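PDB 4JZ6: salicylaldehyde dehydrogenase NahF from Pseudomonas putida, which probably catalyses the NAD+-dependent oxidation of salicylaldehyde to salicylate, a step in the bacterial breakdown of naphthalene. Local coordinates for residues T20-N25 with A52-T57; I361-K366 with K387-I392; A380-H385 with T402-C407. All blocks are in the same frame, centred on the assembly; numbering follows the deposited sequence.

Contact 1: T20-N25 with A52-T57; sequences TKLFIN and ANATVT
Ala52 meets Thr20 and Leu22 in the four-stranded mixed sheet near the N-terminus, where strand 18-24 lies between 27-29 and the parallel strand 47-52. Its backbone N donates to Thr20 O at 2.8 Å, and because Thr20 also pairs with Glu50 through the backbone, this bond continues the ladder to the last residue of strand 47-52. The methyl of Ala52 points at the first strand: CB touches Leu22 CD1 at 3.7 Å and also rests on Lys21 CA, 3.9 Å off. Asn53 points its CB away from 20-25, and its OD1 accepts from Ser221 N. At Ala54 the chain comes back into contact, its CB lying 3.7 Å from Leu22 CD2. One leucine thus serves two alanines: torsions displaced from the staggered values (chi1 -94°, chi2 28°) spread its methyls, CD1 to the first and CD2 to the second. Thr55 then takes the N-cap position of helix 56-73, its OG1 capping a backbone N of the first turn and also bonding Ser32 OG. Residues 20-25 thus pack on the end of strand 47-52 and the loop that leads into helix 56-73; the small alanine side chains are consistent with this close approach. That helix packs on Ile24 through Ala62 and Ala65, strand 215-218 reaches Ala54 through Leu218 and pairs with Phe23 through Tyr217, and helix 195-208 covers Thr20 and Phe23.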
loop_
_atom_site.group_PDB
_atom_site.type_symbol
_atom_site.label_atom_id
_atom_site.label_comp_id
_atom_site.label_asym_id
_atom_site.label_seq_id
_atom_site.Cartn_x
_atom_site.Cartn_y
_atom_site.Cartn_z
ATOM N N THR A 20 0.030 0.006 35.836
ATOM C CA THR A 20 0.161 0.707 34.558
ATOM C C THR A 20 -1.141 1.389 34.115
ATOM O O THR A 20 -2.222 0.805 34.214
ATOM C CB THR A 20 0.637 -0.285 33.477
ATOM O OG1 THR A 20 2.066 -0.277 33.436
ATOM C CG2 THR A 20 0.101 0.076 32.096
ATOM N N LYS A 21 -1.040 2.626 33.628
ATOM C CA LYS A 21 -2.221 3.379 33.201
ATOM C C LYS A 21 -2.276 3.597 31.688
ATOM O O LYS A 21 -1.414 3.121 30.945
ATOM C CB LYS A 21 -2.275 4.730 33.918
ATOM C CG LYS A 21 -2.556 4.643 35.416
ATOM C CD LYS A 21 -2.896 6.006 36.003
ATOM C CE LYS A 21 -3.322 5.898 37.460
ATOM N NZ LYS A 21 -3.883 7.184 37.973
ATOM N N LEU A 22 -3.308 4.308 31.239
ATOM C CA LEU A 22 -3.399 4.775 29.854
ATOM C C LEU A 22 -2.652 6.101 29.724
ATOM O O LEU A 22 -2.386 6.768 30.727
ATOM C CB LEU A 22 -4.865 4.980 29.463
ATOM C CG LEU A 22 -5.629 3.855 28.756
ATOM C CD1 LEU A 22 -5.096 2.470 29.116
ATOM C CD2 LEU A 22 -7.127 3.970 29.053
ATOM N N PHE A 23 -2.320 6.495 28.498
ATOM C CA PHE A 23 -1.632 7.766 28.283
ATOM C C PHE A 23 -2.258 8.598 27.164
ATOM O O PHE A 23 -2.187 8.231 25.990
ATOM C CB PHE A 23 -0.155 7.521 27.995
ATOM C CG PHE A 23 0.665 8.770 27.921
ATOM C CD1 PHE A 23 1.045 9.436 29.078
ATOM C CD2 PHE A 23 1.070 9.276 26.693
ATOM C CE1 PHE A 23 1.815 10.590 29.017
ATOM C CE2 PHE A 23 1.836 10.425 26.623
ATOM C CZ PHE A 23 2.214 11.081 27.786
ATOM N N ILE A 24 -2.878 9.716 27.539
ATOM C CA ILE A 24 -3.484 10.638 26.580
ATOM C C ILE A 24 -3.182 12.091 26.952
ATOM O O ILE A 24 -3.385 12.494 28.098
ATOM C CB ILE A 24 -5.011 10.456 26.504
ATOM C CG1 ILE A 24 -5.366 9.022 26.108
ATOM C CG2 ILE A 24 -5.609 11.443 25.523
ATOM C CD1 ILE A 24 -6.846 8.782 25.948
ATOM N N ASN A 25 -2.696 12.866 25.983
ATOM C CA ASN A 25 -2.384 14.285 26.186
ATOM C C ASN A 25 -1.411 14.576 27.328
ATOM O O ASN A 25 -1.692 15.413 28.185
ATOM C CB ASN A 25 -3.666 15.097 26.393
ATOM C CG ASN A 25 -4.118 15.804 25.135
ATOM O OD1 ASN A 25 -3.299 16.234 24.319
ATOM N ND2 ASN A 25 -5.431 15.937 24.970
ATOM N N ALA A 52 -4.567 -0.384 33.196
ATOM C CA ALA A 52 -5.860 0.224 32.907
ATOM C C ALA A 52 -6.440 -0.439 31.664
ATOM O O ALA A 52 -5.726 -0.680 30.693
ATOM C CB ALA A 52 -5.706 1.719 32.693
ATOM N N ASN A 53 -7.730 -0.757 31.705
ATOM C CA ASN A 53 -8.374 -1.459 30.602
ATOM C C ASN A 53 -9.189 -0.501 29.751
ATOM O O ASN A 53 -10.351 -0.249 30.044
ATOM C CB ASN A 53 -9.268 -2.577 31.140
ATOM C CG ASN A 53 -9.584 -3.628 30.093
ATOM O OD1 ASN A 53 -9.035 -3.615 28.988
ATOM N ND2 ASN A 53 -10.465 -4.558 30.445
ATOM N N ALA A 54 -8.569 0.023 28.697
ATOM C CA ALA A 54 -9.183 1.045 27.855
ATOM C C ALA A 54 -10.541 0.632 27.312
ATOM O O ALA A 54 -10.792 -0.543 27.061
ATOM C CB ALA A 54 -8.254 1.406 26.709
ATOM N N THR A 55 -11.419 1.612 27.152
ATOM C CA THR A 55 -12.698 1.387 26.499
ATOM C C THR A 55 -12.652 2.015 25.119
ATOM O O THR A 55 -11.682 2.693 24.770
ATOM C CB THR A 55 -13.855 2.029 27.268
ATOM O OG1 THR A 55 -13.668 3.450 27.314
ATOM C CG2 THR A 55 -13.932 1.471 28.677
ATOM N N VAL A 56 -13.704 1.786 24.339
ATOM C CA VAL A 56 -13.839 2.424 23.038
ATOM C C VAL A 56 -13.836 3.935 23.220
ATOM O O VAL A 56 -13.213 4.663 22.440
ATOM C CB VAL A 56 -15.132 1.981 22.339
ATOM C CG1 VAL A 56 -15.427 2.871 21.143
ATOM C CG2 VAL A 56 -15.022 0.530 21.915
ATOM N N THR A 57 -14.513 4.395 24.271
ATOM C CA THR A 57 -14.539 5.811 24.605
ATOM C C THR A 57 -13.129 6.367 24.762
ATOM O O THR A 57 -12.822 7.437 24.239
ATOM C CB THR A 57 -15.337 6.084 25.897
ATOM O OG1 THR A 57 -16.672 5.578 25.760
ATOM C CG2 THR A 57 -15.395 7.577 26.172
#

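Contact 2: I361-K366 with K387-I392; sequences IDKGAK and KSDMRI
Lys363 and Ala365 meet Asp389 and Met390 in a largely surface-exposed contact between two loops, one linking helix 349-362 to edge strand 366-369, the other joining strands 381-384 and 401-407. The polar tie is a hydrogen bond from Lys363 NZ to Asp389 O, 2.7 Å long, with the ammonium tilted 30° from the carbonyl plane. Extended beyond CG, the lysine runs alongside the aspartate in the opposite direction, bringing its CD to 3.7 Å from Asp389 OD2. The charges do not pair: NZ stays 4.8 Å from Asp389 OD2, and a weak, long ion pair joins it to Asp359. Both loops lie at the edge of the seven-stranded sheet, in the Rossmann-like catalytic domain of the aldehyde dehydrogenase fold; here residues 387 to 390 form a type I beta turn, closed by Met390 N on Lys387 O. Met390 reaches out of that turn, its CG anti to the carbonyl carbon (chi1 -56°) and its chain extended, and brings its thioether against residues 363-365. CE abuts Lys363 O at 3.2 Å, while SD lies 3.9 Å from Ala365 CB. The sulfur also accepts a weak bond from Lys387 N, with an N-H...S angle of 167°. Replacing Met390 by an alanine would probably open a gap beside Ala365 and leave Lys387 N without its sulfur acceptor. Gly364, at positive phi, lets the loop turn here, since a side chain would press on the carbonyl O of Lys363.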
loop_
_atom_site.group_PDB
_atom_site.type_symbol
_atom_site.label_atom_id
_atom_site.label_comp_id
_atom_site.label_asym_id
_atom_site.label_seq_id
_atom_site.Cartn_x
_atom_site.Cartn_y
_atom_site.Cartn_z
ATOM N N ILE A 361 3.888 -35.774 13.587
ATOM C CA ILE A 361 4.381 -37.041 14.113
ATOM C C ILE A 361 3.561 -38.252 13.634
ATOM O O ILE A 361 4.112 -39.338 13.409
ATOM C CB ILE A 361 4.514 -36.989 15.668
ATOM C CG1 ILE A 361 5.885 -37.504 16.088
ATOM C CG2 ILE A 361 3.399 -37.749 16.377
ATOM C CD1 ILE A 361 6.999 -36.799 15.376
ATOM N N ASP A 362 2.257 -38.055 13.452
ATOM C CA ASP A 362 1.381 -39.122 12.978
ATOM C C ASP A 362 1.597 -39.383 11.494
ATOM O O ASP A 362 1.253 -40.452 10.994
ATOM C CB ASP A 362 -0.089 -38.780 13.233
ATOM C CG ASP A 362 -0.468 -38.876 14.699
ATOM O OD1 ASP A 362 0.200 -39.620 15.448
ATOM O OD2 ASP A 362 -1.446 -38.211 15.100
ATOM N N LYS A 363 2.173 -38.403 10.802
ATOM C CA LYS A 363 2.402 -38.498 9.362
ATOM C C LYS A 363 3.852 -38.807 9.010
ATOM O O LYS A 363 4.294 -38.526 7.900
ATOM C CB LYS A 363 1.967 -37.211 8.656
ATOM C CG LYS A 363 0.471 -36.968 8.684
ATOM C CD LYS A 363 0.110 -35.660 7.996
ATOM C CE LYS A 363 -1.392 -35.425 8.014
ATOM N NZ LYS A 363 -1.767 -34.162 7.327
ATOM N N GLY A 364 4.595 -39.374 9.953
ATOM C CA GLY A 364 5.932 -39.853 9.656
ATOM C C GLY A 364 7.091 -38.989 10.116
ATOM O O GLY A 364 8.249 -39.397 9.990
ATOM N N ALA A 365 6.800 -37.804 10.646
ATOM C CA ALA A 365 7.862 -36.931 11.138
ATOM C C ALA A 365 8.651 -37.613 12.253
ATOM O O ALA A 365 8.166 -38.542 12.905
ATOM C CB ALA A 365 7.307 -35.600 11.607
ATOM N N LYS A 366 9.872 -37.145 12.460
ATOM C CA LYS A 366 10.791 -37.788 13.379
ATOM C C LYS A 366 11.358 -36.759 14.359
ATOM O O LYS A 366 12.028 -35.808 13.955
ATOM C CB LYS A 366 11.904 -38.469 12.575
ATOM C CG LYS A 366 13.025 -39.079 13.390
ATOM C CD LYS A 366 14.056 -39.745 12.481
ATOM C CE LYS A 366 15.342 -40.060 13.233
ATOM N NZ LYS A 366 15.076 -40.779 14.513
ATOM N N LYS A 387 7.311 -33.255 5.687
ATOM C CA LYS A 387 6.861 -33.305 4.304
ATOM C C LYS A 387 5.645 -32.400 4.087
ATOM O O LYS A 387 4.993 -31.972 5.041
ATOM C CB LYS A 387 6.540 -34.751 3.913
ATOM C CG LYS A 387 7.734 -35.703 3.932
ATOM C CD LYS A 387 8.681 -35.428 2.762
ATOM C CE LYS A 387 9.526 -36.655 2.385
ATOM N NZ LYS A 387 10.745 -36.839 3.233
ATOM N N SER A 388 5.336 -32.129 2.823
ATOM C CA SER A 388 4.344 -31.116 2.457
ATOM C C SER A 388 2.906 -31.413 2.892
ATOM O O SER A 388 2.043 -30.540 2.815
ATOM C CB SER A 388 4.399 -30.844 0.950
ATOM O OG SER A 388 4.491 -32.051 0.209
ATOM N N ASP A 389 2.649 -32.634 3.352
ATOM C CA ASP A 389 1.303 -33.001 3.788
ATOM C C ASP A 389 1.076 -32.714 5.272
ATOM O O ASP A 389 -0.051 -32.799 5.765
ATOM C CB ASP A 389 1.004 -34.474 3.480
ATOM C CG ASP A 389 1.817 -35.430 4.332
ATOM O OD1 ASP A 389 2.947 -35.070 4.723
ATOM O OD2 ASP A 389 1.327 -36.547 4.607
ATOM N N MET A 390 2.149 -32.379 5.979
ATOM C CA MET A 390 2.057 -32.051 7.397
ATOM C C MET A 390 1.732 -30.569 7.570
ATOM O O MET A 390 2.246 -29.726 6.836
ATOM C CB MET A 390 3.372 -32.381 8.098
ATOM C CG MET A 390 3.812 -33.821 7.938
ATOM S SD MET A 390 5.516 -34.079 8.456
ATOM C CE MET A 390 5.817 -35.724 7.836
ATOM N N ARG A 391 0.867 -30.257 8.531
ATOM C CA ARG A 391 0.505 -28.870 8.806
ATOM C C ARG A 391 1.738 -28.037 9.153
ATOM O O ARG A 391 1.877 -26.908 8.688
ATOM C CB ARG A 391 -0.512 -28.791 9.945
ATOM C CG ARG A 391 -1.843 -29.469 9.665
ATOM C CD ARG A 391 -2.752 -29.375 10.880
ATOM N NE ARG A 391 -2.855 -27.999 11.360
ATOM C CZ ARG A 391 -3.212 -27.659 12.594
ATOM N NH1 ARG A 391 -3.499 -28.598 13.489
ATOM N NH2 ARG A 391 -3.277 -26.378 12.938
ATOM N N ILE A 392 2.641 -28.608 9.949
ATOM C CA ILE A 392 3.822 -27.885 10.419
ATOM C C ILE A 392 4.808 -27.547 9.292
ATOM O O ILE A 392 5.708 -26.723 9.470
ATOM C CB ILE A 392 4.540 -28.641 11.569
ATOM C CG1 ILE A 392 5.342 -27.667 12.439
ATOM C CG2 ILE A 392 5.420 -29.750 11.023
ATOM C CD1 ILE A 392 5.860 -28.274 13.722
#

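Contact 3: A380-H385 with T402-C407; sequences ATILDH and TVVIRC
Arg406 grips Asp384 side-on, with one nitrogen for each carboxylate oxygen. NE donates to Asp384 OD1 at 3.0 Å, nearly within the guanidinium plane. NH1 meets the syn lone pair of Asp384 OD2 at 2.8 Å, and the two flat groups are only 25° from coplanar. The aspartate presents both oxygens to the neighbouring strand because its CG lies anti to the backbone N (chi1 -165°). His385 approaches the same arginine from over one guanidinium face: its CE1 sits 3.2 Å from Arg406 NE, with ring and guanidinium planes 20° apart. Arg406 has a second acidic partner, NH1 also forming a salt bridge with Asp315 of helix 311-327.

Behind this pair runs a parallel beta ladder. Thr402 N donates to Thr381 O (3.1 Å), Leu383 N to Thr402 O (3.0 Å) and Val404 N to Leu383 O (2.7 Å), so the bonds go alternately one way and the other, as parallel strands require. Ile382 CA adds a CA-H...O contact to Thr402 O. The two strands are adjacent in the seven-stranded sheet of the catalytic domain, and the link between them contains no helix. On one face Ile382 CG2 packs on Val404 CG2 at 3.7 Å; Ile382 also touches Phe321 and Thr325 of helix 311-327, and Val404 touches Val309. On the other, Leu383 and Val403 touch more loosely and share Ile392. Thr402 OG1 bonds Thr304 O. With two aspartates on one guanidinium, Arg406 is likely to remain charged and to lower the proton affinity of Asp384, while the bidentate grip restrains rotation of both groups where the regular ladder ends.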
loop_
_atom_site.group_PDB
_atom_site.type_symbol
_atom_site.label_atom_id
_atom_site.label_comp_id
_atom_site.label_asym_id
_atom_site.label_seq_id
_atom_site.Cartn_x
_atom_site.Cartn_y
_atom_site.Cartn_z
ATOM N N ALA A 380 13.741 -27.367 23.672
ATOM C CA ALA A 380 14.120 -27.101 22.291
ATOM C C ALA A 380 13.875 -28.357 21.461
ATOM O O ALA A 380 14.385 -29.431 21.778
ATOM C CB ALA A 380 15.570 -26.679 22.205
ATOM N N THR A 381 13.077 -28.216 20.409
ATOM C CA THR A 381 12.618 -29.363 19.639
ATOM C C THR A 381 12.918 -29.220 18.142
ATOM O O THR A 381 12.674 -28.171 17.552
ATOM C CB THR A 381 11.101 -29.577 19.847
ATOM O OG1 THR A 381 10.819 -29.709 21.246
ATOM C CG2 THR A 381 10.621 -30.822 19.128
ATOM N N ILE A 382 13.455 -30.277 17.539
ATOM C CA ILE A 382 13.680 -30.314 16.096
ATOM C C ILE A 382 12.997 -31.538 15.483
ATOM O O ILE A 382 13.191 -32.665 15.949
ATOM C CB ILE A 382 15.182 -30.373 15.744
ATOM C CG1 ILE A 382 15.951 -29.233 16.411
ATOM C CG2 ILE A 382 15.378 -30.318 14.246
ATOM C CD1 ILE A 382 17.449 -29.380 16.300
ATOM N N LEU A 383 12.190 -31.314 14.449
ATOM C CA LEU A 383 11.551 -32.408 13.722
ATOM C C LEU A 383 12.236 -32.581 12.368
ATOM O O LEU A 383 12.478 -31.602 11.653
ATOM C CB LEU A 383 10.053 -32.149 13.539
ATOM C CG LEU A 383 9.238 -31.921 14.815
ATOM C CD1 LEU A 383 7.778 -31.651 14.498
ATOM C CD2 LEU A 383 9.363 -33.115 15.713
ATOM N N ASP A 384 12.560 -33.828 12.031
ATOM C CA ASP A 384 13.231 -34.146 10.775
ATOM C C ASP A 384 12.287 -34.909 9.848
ATOM O O ASP A 384 11.295 -35.487 10.304
ATOM C CB ASP A 384 14.477 -34.991 11.042
ATOM C CG ASP A 384 15.414 -35.053 9.844
ATOM O OD1 ASP A 384 15.045 -34.551 8.759
ATOM O OD2 ASP A 384 16.520 -35.617 9.988
ATOM N N HIS A 385 12.612 -34.922 8.555
ATOM C CA HIS A 385 11.787 -35.576 7.538
ATOM C C HIS A 385 10.358 -35.051 7.548
ATOM O O HIS A 385 9.399 -35.824 7.526
ATOM C CB HIS A 385 11.786 -37.093 7.713
ATOM C CG HIS A 385 13.151 -37.685 7.832
ATOM N ND1 HIS A 385 13.989 -37.849 6.751
ATOM C CD2 HIS A 385 13.827 -38.159 8.909
ATOM C CE1 HIS A 385 15.121 -38.396 7.153
ATOM N NE2 HIS A 385 15.049 -38.596 8.457
ATOM N N THR A 402 11.413 -26.268 15.529
ATOM C CA THR A 402 11.718 -25.978 14.135
ATOM C C THR A 402 11.781 -27.279 13.322
ATOM O O THR A 402 11.997 -28.361 13.882
ATOM C CB THR A 402 13.027 -25.166 14.007
ATOM O OG1 THR A 402 13.085 -24.543 12.719
ATOM C CG2 THR A 402 14.248 -26.055 14.213
ATOM N N VAL A 403 11.575 -27.170 12.008
ATOM C CA VAL A 403 11.472 -28.354 11.153
ATOM C C VAL A 403 12.541 -28.444 10.062
ATOM O O VAL A 403 12.981 -27.433 9.506
ATOM C CB VAL A 403 10.078 -28.472 10.495
ATOM C CG1 VAL A 403 8.993 -28.479 11.554
ATOM C CG2 VAL A 403 9.850 -27.350 9.499
ATOM N N VAL A 404 12.954 -29.674 9.768
ATOM C CA VAL A 404 13.909 -29.937 8.703
ATOM C C VAL A 404 13.204 -30.538 7.492
ATOM O O VAL A 404 12.566 -31.588 7.592
ATOM C CB VAL A 404 15.014 -30.911 9.154
ATOM C CG1 VAL A 404 16.131 -30.946 8.139
ATOM C CG2 VAL A 404 15.551 -30.508 10.511
ATOM N N ILE A 405 13.308 -29.860 6.352
ATOM C CA ILE A 405 12.827 -30.423 5.098
ATOM C C ILE A 405 14.021 -30.739 4.212
ATOM O O ILE A 405 14.816 -29.857 3.887
ATOM C CB ILE A 405 11.897 -29.460 4.354
ATOM C CG1 ILE A 405 10.802 -28.949 5.294
ATOM C CG2 ILE A 405 11.295 -30.156 3.150
ATOM C CD1 ILE A 405 10.066 -27.738 4.770
ATOM N N ARG A 406 14.159 -32.005 3.846
ATOM C CA ARG A 406 15.268 -32.428 3.009
ATOM C C ARG A 406 14.895 -32.261 1.544
ATOM O O ARG A 406 13.727 -32.390 1.173
ATOM C CB ARG A 406 15.637 -33.878 3.312
ATOM C CG ARG A 406 16.252 -34.072 4.684
ATOM C CD ARG A 406 16.105 -35.496 5.174
ATOM N NE ARG A 406 16.702 -35.672 6.493
ATOM C CZ ARG A 406 17.817 -36.356 6.730
ATOM N NH1 ARG A 406 18.280 -36.453 7.969
ATOM N NH2 ARG A 406 18.463 -36.953 5.735
ATOM N N CYS A 407 15.890 -31.964 0.715
ATOM C CA CYS A 407 15.655 -31.754 -0.708
ATOM C C CYS A 407 16.841 -32.212 -1.531
ATOM O O CYS A 407 17.933 -32.423 -1.003
ATOM C CB CYS A 407 15.379 -30.278 -0.997
ATOM S SG CYS A 407 16.811 -29.182 -0.794
#

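How the contacts relate
Contacts 2 and 3 belong to the same edge of the seven-stranded sheet, their centres about 10 Å apart, and their segments alternate along the chain. They touch directly: Lys366 O lies 2.8 Å from Asp384 N, a probable hydrogen bond, and Met390 CE packs 3.6 Å from His385 O. Contact 1 stands alone, about 44 Å from contact 3 between centres and across the chain's centre, at the N-terminal strands. Contacts 1 and 3 are both buried and both involve parallel strands, but contact 1 has one backbone bond and a leucine against two alanines, whereas contact 3 is a ladder of three backbone bonds with a salt bridge. Contact 2, on the surface, joins loops through a lysine and a thioether.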